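Local coordinates for putative HTH-type transcriptional regulator YwnA (Bacillus subtilis subsp. subtilis, PDB 1XD7), which probably binds DNA through a winged helix-turn-helix domain and regulates transcription as a member of the Rrf2 family, at residues I52-A57 / G61-K66. Sequence-based numbering, arbitrary orientation.
Sequences ILTSRA and GASLKK. With SO4 (sulfate ion), chain B.
The carbonyl of S63 is the flat group at the centre of this contact: L53 CD2 lies over one face of it, 3.2 Å from S63 O, T54 CG2 over the opposite face at 3.4 Å from the same oxygen, and T54 N meets the oxygen end on. Residues 52-57 and 61-66 form the two-stranded antiparallel hairpin of a winged helix domain, the wing that follows helix 37-49 of the predicted helix-turn-helix. T54 and S63 make the hydrogen-bonded pair: T54 N gives to S63 O over 2.8 Å and S63 N returns a bond to T54 O. Past the non-hydrogen-bonded pair L53 and L64, K65 N bonds to I52 O at 2.9 Å, this time from above the carbonyl plane, 36° out of it.

The two leucines part at CB, but the ends of their side chains return toward each other, and L53 CD2 meets L64 CD2 at 3.5 Å. Both continue onto L15 and I18 of helix 7-19, which packs the base of the wing against that helix. T54 and S63 share a face of the sheet and stand side by side; with OG1 anti to the backbone N (chi1 -175°), T54 turns CG2 toward S63 OG, 3.7 Å off, and OG1 away from it. Toward the turn, A62 CB packs against S55 CA at 3.9 Å.

At the turn end of the second strand, the backbone N-H of G61 points to a sulfate, probably from the crystallisation liquor, that S26 and R41 of the predicted DNA-binding motif also hold. G61 N lies 2.8 Å from sulfate O2, with a second, weak bond to O3.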
ATOM      1  N   ILE A  52      20.003   9.086  -8.736  1.00 47.95           N
ATOM      2  CA  ILE A  52      18.998  10.105  -8.958  1.00 48.46           C
ATOM      3  C   ILE A  52      19.660  11.426  -8.582  1.00 50.06           C
ATOM      4  O   ILE A  52      19.342  12.484  -9.132  1.00 49.88           O
ATOM      5  CB  ILE A  52      17.784   9.911  -8.065  1.00 47.78           C
ATOM      6  CG1 ILE A  52      16.994   8.689  -8.537  1.00 47.57           C
ATOM      7  CG2 ILE A  52      16.937  11.170  -8.087  1.00 48.19           C
ATOM      8  CD1 ILE A  52      15.716   8.456  -7.776  1.00 46.02           C
ATOM      9  N   LEU A  53      20.597  11.342  -7.646  1.00 49.71           N
ATOM     10  CA  LEU A  53      21.308  12.504  -7.186  1.00 49.83           C
ATOM     11  C   LEU A  53      22.772  12.308  -7.366  1.00 51.97           C
ATOM     12  O   LEU A  53      23.307  11.238  -7.067  1.00 50.60           O
ATOM     13  CB  LEU A  53      21.059  12.750  -5.713  1.00 48.83           C
ATOM     14  CG  LEU A  53      19.683  13.281  -5.363  1.00 50.50           C
ATOM     15  CD1 LEU A  53      19.575  13.344  -3.856  1.00 50.25           C
ATOM     16  CD2 LEU A  53      19.472  14.654  -5.990  1.00 49.59           C
ATOM     17  N   THR A  54      23.416  13.354  -7.863  1.00 53.72           N
ATOM     18  CA  THR A  54      24.845  13.346  -8.045  1.00 56.06           C
ATOM     19  C   THR A  54      25.322  14.222  -6.905  1.00 57.77           C
ATOM     20  O   THR A  54      24.573  15.053  -6.401  1.00 57.06           O
ATOM     21  CB  THR A  54      25.262  13.973  -9.380  1.00 56.71           C
ATOM     22  OG1 THR A  54      26.675  13.826  -9.543  1.00 59.28           O
ATOM     23  CG2 THR A  54      24.908  15.452  -9.418  1.00 55.56           C
ATOM     24  N   SER A  55      26.560  14.031  -6.487  1.00 59.97           N
ATOM     25  CA  SER A  55      27.099  14.814  -5.397  1.00 63.03           C
ATOM     26  C   SER A  55      28.439  15.332  -5.877  1.00 66.07           C
ATOM     27  O   SER A  55      29.053  14.722  -6.750  1.00 67.39           O
ATOM     28  CB  SER A  55      27.277  13.928  -4.170  1.00 62.49           C
ATOM     29  OG  SER A  55      27.516  14.703  -3.018  1.00 61.34           O
ATOM     30  N   ARG A  56      28.888  16.460  -5.340  1.00 68.96           N
ATOM     31  CA  ARG A  56      30.172  17.010  -5.757  1.00 71.32           C
ATOM     32  C   ARG A  56      30.973  17.481  -4.551  1.00 72.96           C
ATOM     33  O   ARG A  56      31.159  18.682  -4.348  1.00 72.48           O
ATOM     34  CB  ARG A  56      29.963  18.160  -6.745  1.00 71.29           C
ATOM     35  CG  ARG A  56      31.233  18.629  -7.436  1.00 71.80           C
ATOM     36  CD  ARG A  56      30.895  19.496  -8.635  1.00 72.25           C
ATOM     37  NE  ARG A  56      32.069  20.149  -9.202  1.00 72.08           N
ATOM     38  CZ  ARG A  56      32.028  20.983 -10.237  1.00 72.69           C
ATOM     39  NH1 ARG A  56      30.867  21.263 -10.822  1.00 71.93           N
ATOM     40  NH2 ARG A  56      33.147  21.538 -10.691  1.00 71.66           N
ATOM     41  N   ALA A  57      31.435  16.505  -3.764  1.00 74.85           N
ATOM     42  CA  ALA A  57      32.230  16.724  -2.551  1.00 75.28           C
ATOM     43  C   ALA A  57      32.949  18.061  -2.561  1.00 75.62           C
ATOM     44  O   ALA A  57      33.466  18.498  -3.593  1.00 75.74           O
ATOM     45  CB  ALA A  57      33.235  15.596  -2.381  1.00 75.14           C
ATOM     46  N   GLY A  61      25.380  19.130   0.569  1.00 55.51           N
ATOM     47  CA  GLY A  61      24.275  18.537  -0.154  1.00 51.79           C
ATOM     48  C   GLY A  61      24.694  17.945  -1.487  1.00 49.51           C
ATOM     49  O   GLY A  61      25.857  17.590  -1.702  1.00 48.53           O
ATOM     50  N   ALA A  62      23.728  17.840  -2.388  1.00 47.81           N
ATOM     51  CA  ALA A  62      23.964  17.289  -3.714  1.00 46.41           C
ATOM     52  C   ALA A  62      22.989  17.936  -4.677  1.00 45.48           C
ATOM     53  O   ALA A  62      22.441  19.002  -4.401  1.00 43.64           O
ATOM     54  CB  ALA A  62      23.752  15.787  -3.700  1.00 44.69           C
ATOM     55  N   SER A  63      22.756  17.279  -5.803  1.00 45.41           N
ATOM     56  CA  SER A  63      21.827  17.819  -6.772  1.00 45.59           C
ATOM     57  C   SER A  63      21.301  16.772  -7.738  1.00 45.46           C
ATOM     58  O   SER A  63      21.864  15.687  -7.872  1.00 46.48           O
ATOM     59  CB  SER A  63      22.497  18.966  -7.523  1.00 43.62           C
ATOM     60  OG  SER A  63      23.845  18.644  -7.778  1.00 43.53           O
ATOM     61  N   LEU A  64      20.210  17.115  -8.413  1.00 45.87           N
ATOM     62  CA  LEU A  64      19.576  16.215  -9.363  1.00 46.62           C
ATOM     63  C   LEU A  64      20.509  15.835 -10.485  1.00 47.41           C
ATOM     64  O   LEU A  64      21.175  16.690 -11.058  1.00 48.18           O
ATOM     65  CB  LEU A  64      18.328  16.859  -9.961  1.00 43.11           C
ATOM     66  CG  LEU A  64      17.302  17.387  -8.962  1.00 39.92           C
ATOM     67  CD1 LEU A  64      15.984  17.692  -9.675  1.00 36.02           C
ATOM     68  CD2 LEU A  64      17.097  16.355  -7.868  1.00 36.32           C
ATOM     69  N   LYS A  65      20.554  14.548 -10.796  1.00 48.64           N
ATOM     70  CA  LYS A  65      21.399  14.090 -11.881  1.00 49.82           C
ATOM     71  C   LYS A  65      20.668  14.452 -13.153  1.00 49.23           C
ATOM     72  O   LYS A  65      21.285  14.699 -14.182  1.00 50.57           O
ATOM     73  CB  LYS A  65      21.608  12.582 -11.821  1.00 51.77           C
ATOM     74  CG  LYS A  65      22.671  12.075 -12.786  1.00 54.78           C
ATOM     75  CD  LYS A  65      22.943  10.586 -12.580  1.00 56.41           C
ATOM     76  CE  LYS A  65      24.226  10.143 -13.270  1.00 56.51           C
ATOM     77  NZ  LYS A  65      25.432  10.778 -12.658  1.00 57.66           N
ATOM     78  N   LYS A  66      19.343  14.490 -13.074  1.00 48.39           N
ATOM     79  CA  LYS A  66      18.543  14.843 -14.235  1.00 48.59           C
ATOM     80  C   LYS A  66      17.458  15.845 -13.916  1.00 48.27           C
ATOM     81  O   LYS A  66      17.234  16.215 -12.767  1.00 48.65           O
ATOM     82  CB  LYS A  66      17.898  13.602 -14.863  1.00 50.19           C
ATOM     83  CG  LYS A  66      17.142  12.709 -13.887  1.00 52.03           C
ATOM     84  CD  LYS A  66      16.129  11.773 -14.576  1.00 51.72           C
ATOM     85  CE  LYS A  66      16.653  11.163 -15.861  1.00 53.18           C
ATOM     86  NZ  LYS A  66      18.034  10.634 -15.712  1.00 53.31           N
TER
HETATM   87  S   SO4 B 190      26.010  17.431   3.303  1.00 59.33           S
HETATM   88  O1  SO4 B 190      26.547  17.387   4.669  1.00 60.55           O
HETATM   89  O2  SO4 B 190      24.931  18.432   3.240  1.00 60.31           O
HETATM   90  O3  SO4 B 190      27.097  17.766   2.364  1.00 58.57           O
HETATM   91  O4  SO4 B 190      25.464  16.115   2.934  1.00 62.25           O